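Local coordinates for protein pyruvate kinase (Cryptosporidium parvum, PDB 4DRS) that probably catalyses the last step of glycolysis, passing phosphate from phosphoenolpyruvate to ADP to give pyruvate and ATP, with the help of magnesium and potassium ions, at residues P392-A397 with K443-Q448; K426-I431 with R439-Y444. All blocks are in the same frame, centred on the assembly; numbering follows the deposited sequence.

Contact 1. Residues P392-A397 with K443-Q448; sequences PVLYHA and KYRPSQ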
loop_
_atom_site.group_PDB
_atom_site.type_symbol
_atom_site.label_atom_id
_atom_site.label_comp_id
_atom_site.label_asym_id
_atom_site.label_seq_id
_atom_site.Cartn_x
_atom_site.Cartn_y
_atom_site.Cartn_z
ATOM N N PRO A 392 -8.455 -10.512 -3.186
ATOM C CA PRO A 392 -7.213 -10.261 -2.444
ATOM C C PRO A 392 -7.272 -9.004 -1.571
ATOM O O PRO A 392 -6.818 -9.035 -0.426
ATOM C CB PRO A 392 -6.171 -10.102 -3.553
ATOM C CG PRO A 392 -6.690 -10.955 -4.661
ATOM C CD PRO A 392 -8.185 -10.803 -4.610
ATOM N N VAL A 393 -7.846 -7.923 -2.101
ATOM C CA VAL A 393 -7.953 -6.663 -1.360
ATOM C C VAL A 393 -8.877 -6.819 -0.157
ATOM O O VAL A 393 -8.543 -6.383 0.950
ATOM C CB VAL A 393 -8.408 -5.489 -2.266
ATOM C CG1 VAL A 393 -8.843 -4.284 -1.436
ATOM C CG2 VAL A 393 -7.292 -5.093 -3.222
ATOM N N LEU A 394 -10.025 -7.457 -0.373
ATOM C CA LEU A 394 -10.982 -7.702 0.703
ATOM C C LEU A 394 -10.349 -8.531 1.822
ATOM O O LEU A 394 -10.537 -8.230 3.005
ATOM C CB LEU A 394 -12.251 -8.380 0.160
ATOM C CG LEU A 394 -13.399 -8.708 1.126
ATOM C CD1 LEU A 394 -13.875 -7.481 1.901
ATOM C CD2 LEU A 394 -14.551 -9.346 0.367
ATOM N N TYR A 395 -9.592 -9.558 1.439
ATOM C CA TYR A 395 -8.917 -10.419 2.404
ATOM C C TYR A 395 -7.965 -9.643 3.307
ATOM O O TYR A 395 -7.994 -9.804 4.526
ATOM C CB TYR A 395 -8.154 -11.555 1.712
ATOM C CG TYR A 395 -7.337 -12.373 2.688
ATOM C CD1 TYR A 395 -7.967 -13.191 3.629
ATOM C CD2 TYR A 395 -5.942 -12.303 2.700
ATOM C CE1 TYR A 395 -7.233 -13.934 4.540
ATOM C CE2 TYR A 395 -5.195 -13.042 3.610
ATOM C CZ TYR A 395 -5.849 -13.856 4.527
ATOM O OH TYR A 395 -5.130 -14.602 5.438
ATOM N N HIS A 396 -7.121 -8.808 2.704
ATOM C CA HIS A 396 -6.133 -8.047 3.462
ATOM C C HIS A 396 -6.761 -7.044 4.384
ATOM O O HIS A 396 -6.265 -6.824 5.487
ATOM C CB HIS A 396 -5.104 -7.396 2.536
ATOM C CG HIS A 396 -4.177 -8.388 1.871
ATOM N ND1 HIS A 396 -3.335 -9.174 2.571
ATOM C CD2 HIS A 396 -3.986 -8.709 0.526
ATOM C CE1 HIS A 396 -2.643 -9.959 1.722
ATOM N NE2 HIS A 396 -3.042 -9.673 0.470
ATOM N N ALA A 397 -7.871 -6.447 3.954
ATOM C CA ALA A 397 -8.621 -5.506 4.789
ATOM C C ALA A 397 -9.109 -6.169 6.083
ATOM O O ALA A 397 -8.856 -5.661 7.180
ATOM C CB ALA A 397 -9.786 -4.906 4.010
ATOM N N LYS A 443 -15.635 -15.672 7.354
ATOM C CA LYS A 443 -15.193 -14.361 7.829
ATOM C C LYS A 443 -14.088 -13.749 6.953
ATOM O O LYS A 443 -14.016 -12.527 6.798
ATOM C CB LYS A 443 -14.716 -14.489 9.276
ATOM C CG LYS A 443 -14.190 -13.211 9.911
ATOM C CD LYS A 443 -13.652 -13.478 11.310
ATOM C CE LYS A 443 -13.069 -12.217 11.923
ATOM N NZ LYS A 443 -12.590 -12.466 13.313
ATOM N N TYR A 444 -13.233 -14.591 6.373
ATOM C CA TYR A 444 -12.109 -14.076 5.589
ATOM C C TYR A 444 -12.378 -14.014 4.093
ATOM O O TYR A 444 -11.468 -13.734 3.308
ATOM C CB TYR A 444 -10.805 -14.804 5.936
ATOM C CG TYR A 444 -10.334 -14.414 7.310
ATOM C CD1 TYR A 444 -9.563 -13.267 7.499
ATOM C CD2 TYR A 444 -10.708 -15.155 8.431
ATOM C CE1 TYR A 444 -9.157 -12.881 8.767
ATOM C CE2 TYR A 444 -10.307 -14.776 9.706
ATOM C CZ TYR A 444 -9.534 -13.641 9.865
ATOM O OH TYR A 444 -9.126 -13.260 11.116
ATOM N N ARG A 445 -13.636 -14.264 3.725
ATOM C CA ARG A 445 -14.176 -13.994 2.387
ATOM C C ARG A 445 -13.380 -14.577 1.211
ATOM O O ARG A 445 -12.962 -13.842 0.311
ATOM C CB ARG A 445 -14.400 -12.486 2.189
ATOM C CG ARG A 445 -15.503 -11.885 3.051
ATOM C CD ARG A 445 -16.876 -12.426 2.684
ATOM N NE ARG A 445 -17.957 -11.649 3.291
ATOM C CZ ARG A 445 -18.636 -12.007 4.379
ATOM N NH1 ARG A 445 -18.357 -13.146 5.000
ATOM N NH2 ARG A 445 -19.605 -11.222 4.845
ATOM N N PRO A 446 -13.180 -15.903 1.205
ATOM C CA PRO A 446 -12.450 -16.497 0.087
ATOM C C PRO A 446 -13.241 -16.400 -1.215
ATOM O O PRO A 446 -14.473 -16.381 -1.187
ATOM C CB PRO A 446 -12.316 -17.963 0.503
ATOM C CG PRO A 446 -13.494 -18.210 1.379
ATOM C CD PRO A 446 -13.694 -16.926 2.135
ATOM N N SER A 447 -12.546 -16.341 -2.347
ATOM C CA SER A 447 -13.226 -16.407 -3.635
ATOM C C SER A 447 -13.736 -17.824 -3.868
ATOM O O SER A 447 -14.709 -18.025 -4.590
ATOM C CB SER A 447 -12.301 -15.982 -4.781
ATOM O OG SER A 447 -11.427 -17.032 -5.149
ATOM N N GLN A 448 -13.068 -18.801 -3.258
ATOM C CA GLN A 448 -13.453 -20.203 -3.402
ATOM C C GLN A 448 -14.693 -20.485 -2.575
ATOM O O GLN A 448 -14.862 -19.932 -1.483
ATOM C CB GLN A 448 -12.329 -21.144 -2.952
ATOM C CG GLN A 448 -11.047 -21.062 -3.766
ATOM C CD GLN A 448 -10.186 -19.873 -3.389
ATOM O OE1 GLN A 448 -10.384 -19.259 -2.337
ATOM N NE2 GLN A 448 -9.220 -19.545 -4.239
#
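Helix 391-401 and the loop that follows helix 436-443 come nearest at two tyrosines, with 5.8 Å between CA of Tyr395 and CA of Tyr444. This loop is the return turn of a beta-alpha-beta unit in the C-terminal alpha/beta domain of pyruvate kinase, leading into strand 449-454. No hydrogen bond spans the contact; its 194 Å² of buried surface comes from side chains packing on each other and on one backbone carbonyl. Leading the ring off the helix with CG anti to the backbone N (chi1 174°), Tyr395 turns one ring edge to the loop. Its CD1 lies 3.6 Å from the carbonyl O of Tyr444, close to the ring plane, so the weakly positive C-H edge, and not the electron-rich face, meets the oxygen. CE1 of Tyr395 is 3.8 Å from CD1 of Tyr444 and also sits against CB of Tyr444 (3.9 Å), so the edge of one ring meets the root of the other side chain. Tyrosine suits both places because a flat apolar ring fills the seam while a hydroxyl reaches a partner beyond it: Tyr395 OH bonds to Glu418 of the second subunit, Tyr444 OH to Glu410. The residue before Tyr395 on the helix, Leu394, rests its CD2 3.6 Å from CB of Arg445. Arginine serves a double purpose here. Its CB and CG give the leucine a hydrocarbon surface, and the bend at chi2 (-66°) carries the guanidinium away from it. There NH1 bonds to the carbonyl O of Ser442, while NH2 meets OD1 of Asp357 in a salt bridge and also bonds to the carbonyl O of Gly355.

Contact 2. Residues K426-I431 with R439-Y444; sequences KLIITI and RLISKY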
loop_
_atom_site.group_PDB
_atom_site.type_symbol
_atom_site.label_atom_id
_atom_site.label_comp_id
_atom_site.label_asym_id
_atom_site.label_seq_id
_atom_site.Cartn_x
_atom_site.Cartn_y
_atom_site.Cartn_z
ATOM N N LYS A 426 -9.913 -24.281 -6.149
ATOM C CA LYS A 426 -11.306 -24.065 -6.518
ATOM C C LYS A 426 -12.242 -24.208 -5.328
ATOM O O LYS A 426 -13.344 -23.658 -5.338
ATOM C CB LYS A 426 -11.726 -25.016 -7.646
ATOM C CG LYS A 426 -10.841 -24.961 -8.887
ATOM C CD LYS A 426 -10.809 -23.576 -9.525
ATOM C CE LYS A 426 -9.898 -23.550 -10.743
ATOM N NZ LYS A 426 -9.771 -22.175 -11.308
ATOM N N LEU A 427 -11.805 -24.942 -4.306
ATOM C CA LEU A 427 -12.633 -25.193 -3.128
ATOM C C LEU A 427 -11.844 -25.168 -1.828
ATOM O O LEU A 427 -10.658 -25.512 -1.796
ATOM C CB LEU A 427 -13.329 -26.553 -3.237
ATOM C CG LEU A 427 -14.388 -26.804 -4.313
ATOM C CD1 LEU A 427 -14.694 -28.287 -4.341
ATOM C CD2 LEU A 427 -15.656 -25.996 -4.078
ATOM N N ILE A 428 -12.522 -24.763 -0.758
ATOM C CA ILE A 428 -12.020 -24.944 0.595
ATOM C C ILE A 428 -12.975 -25.888 1.325
ATOM O O ILE A 428 -14.128 -25.537 1.591
ATOM C CB ILE A 428 -11.896 -23.609 1.363
ATOM C CG1 ILE A 428 -10.987 -22.631 0.602
ATOM C CG2 ILE A 428 -11.364 -23.854 2.771
ATOM C CD1 ILE A 428 -10.927 -21.237 1.197
ATOM N N ILE A 429 -12.494 -27.094 1.624
ATOM C CA ILE A 429 -13.300 -28.100 2.309
ATOM C C ILE A 429 -12.925 -28.147 3.787
ATOM O O ILE A 429 -11.746 -28.254 4.127
ATOM C CB ILE A 429 -13.149 -29.498 1.670
ATOM C CG1 ILE A 429 -13.466 -29.436 0.176
ATOM C CG2 ILE A 429 -14.053 -30.512 2.363
ATOM C CD1 ILE A 429 -13.066 -30.681 -0.594
ATOM N N THR A 430 -13.929 -28.054 4.656
ATOM C CA THR A 430 -13.692 -28.097 6.096
ATOM C C THR A 430 -14.504 -29.193 6.793
ATOM O O THR A 430 -15.724 -29.266 6.651
ATOM C CB THR A 430 -13.904 -26.715 6.770
ATOM O OG1 THR A 430 -13.635 -26.815 8.173
ATOM C CG2 THR A 430 -15.327 -26.196 6.566
ATOM N N ILE A 431 -13.809 -30.060 7.518
ATOM C CA ILE A 431 -14.457 -31.092 8.313
ATOM C C ILE A 431 -14.708 -30.486 9.687
ATOM O O ILE A 431 -13.771 -30.117 10.388
ATOM C CB ILE A 431 -13.588 -32.369 8.415
ATOM C CG1 ILE A 431 -13.347 -32.974 7.026
ATOM C CG2 ILE A 431 -14.233 -33.398 9.331
ATOM C CD1 ILE A 431 -12.306 -34.077 7.000
ATOM N N ARG A 439 -17.473 -21.017 9.761
ATOM C CA ARG A 439 -17.780 -19.609 10.028
ATOM C C ARG A 439 -16.533 -18.718 9.972
ATOM O O ARG A 439 -16.584 -17.598 9.460
ATOM C CB ARG A 439 -18.490 -19.458 11.380
ATOM C CG ARG A 439 -19.995 -19.693 11.304
ATOM C CD ARG A 439 -20.705 -19.497 12.644
ATOM N NE ARG A 439 -20.461 -20.617 13.550
ATOM C CZ ARG A 439 -21.153 -21.756 13.558
ATOM N NH1 ARG A 439 -22.162 -21.948 12.710
ATOM N NH2 ARG A 439 -20.833 -22.711 14.422
ATOM N N LEU A 440 -15.417 -19.228 10.491
ATOM C CA LEU A 440 -14.148 -18.504 10.477
ATOM C C LEU A 440 -13.576 -18.349 9.064
ATOM O O LEU A 440 -13.041 -17.297 8.729
ATOM C CB LEU A 440 -13.130 -19.171 11.404
ATOM C CG LEU A 440 -13.391 -19.025 12.908
ATOM C CD1 LEU A 440 -12.536 -20.010 13.698
ATOM C CD2 LEU A 440 -13.161 -17.592 13.386
ATOM N N ILE A 441 -13.689 -19.390 8.242
ATOM C CA ILE A 441 -13.255 -19.298 6.848
ATOM C C ILE A 441 -14.115 -18.261 6.122
ATOM O O ILE A 441 -13.588 -17.426 5.384
ATOM C CB ILE A 441 -13.285 -20.662 6.115
ATOM C CG1 ILE A 441 -12.356 -21.667 6.807
ATOM C CG2 ILE A 441 -12.872 -20.505 4.652
ATOM C CD1 ILE A 441 -12.540 -23.102 6.351
ATOM N N SER A 442 -15.428 -18.302 6.370
ATOM C CA SER A 442 -16.388 -17.359 5.781
ATOM C C SER A 442 -16.066 -15.902 6.116
ATOM O O SER A 442 -16.203 -15.016 5.274
ATOM C CB SER A 442 -17.811 -17.696 6.237
ATOM O OG SER A 442 -18.760 -16.864 5.590
ATOM N N LYS A 443 -15.635 -15.672 7.354
ATOM C CA LYS A 443 -15.193 -14.361 7.829
ATOM C C LYS A 443 -14.088 -13.749 6.953
ATOM O O LYS A 443 -14.016 -12.527 6.798
ATOM C CB LYS A 443 -14.716 -14.489 9.276
ATOM C CG LYS A 443 -14.190 -13.211 9.911
ATOM C CD LYS A 443 -13.652 -13.478 11.310
ATOM C CE LYS A 443 -13.069 -12.217 11.923
ATOM N NZ LYS A 443 -12.590 -12.466 13.313
ATOM N N TYR A 444 -13.233 -14.591 6.373
ATOM C CA TYR A 444 -12.109 -14.076 5.589
ATOM C C TYR A 444 -12.378 -14.014 4.093
ATOM O O TYR A 444 -11.468 -13.734 3.308
ATOM C CB TYR A 444 -10.805 -14.804 5.936
ATOM C CG TYR A 444 -10.334 -14.414 7.310
ATOM C CD1 TYR A 444 -9.563 -13.267 7.499
ATOM C CD2 TYR A 444 -10.708 -15.155 8.431
ATOM C CE1 TYR A 444 -9.157 -12.881 8.767
ATOM C CE2 TYR A 444 -10.307 -14.776 9.706
ATOM C CZ TYR A 444 -9.534 -13.641 9.865
ATOM O OH TYR A 444 -9.126 -13.260 11.116
#
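On the helix that presses Ile441 against Ile428 and Thr430, NH2 of Arg439 is gripped by two acceptors, the carbonyl O of Thr434 and OD1 of Asn436, which tie the arginine back to the start of its own helix. The face turned to the strand is apolar. CD1 of Ile441 lies over the gap between alternate strand residues, 3.8 Å from CG2 of Ile428 and 3.9 Å from CB of Thr430. Strand 427-431 and helix 436-443 are the first two elements of a beta-alpha-beta crossover that ends in the neighbouring parallel strand 449-454, whose Ile450 also touches Ile441. CA of Ile428 and CA of Ile441 stand 8.5 Å apart, a gap that branched isoleucines fill from both sides: CG2 of Ile441 reaches to 4.0 Å from CD1 of Ile428. Beta-branched isoleucine and threonine suit an extended strand. In Thr430 chi1 of -179° swings OG1 opposite the backbone N, so CB and the methyl CG2 (4.2 Å) meet CD1 of Ile441. The threonine side chain is also about 5 Å from a bound sulfate, probably from the crystallisation liquor, though its place is consistent with the effector-phosphate loop of relatives.

In the fold
Both contacts are buried and use helix 436-443 or the turn that follows it; they share Lys443 and Tyr444, and their centres lie 11 Å apart. Contact 2 belongs to the interior of one beta-alpha-beta unit, where a helix covers its own strand with aliphatic groups alone. Contact 1 joins more distant parts of the chain at the border of the domain, so Arg445 and Tyr395 pair apolar flanks with polar ends that reach the barrel domain and a second subunit, respectively. Pro446 connects the two: its CB packs 3.6 Å from CD1 of Ile428, and its CD lies 3.3 Å from O of Ile441.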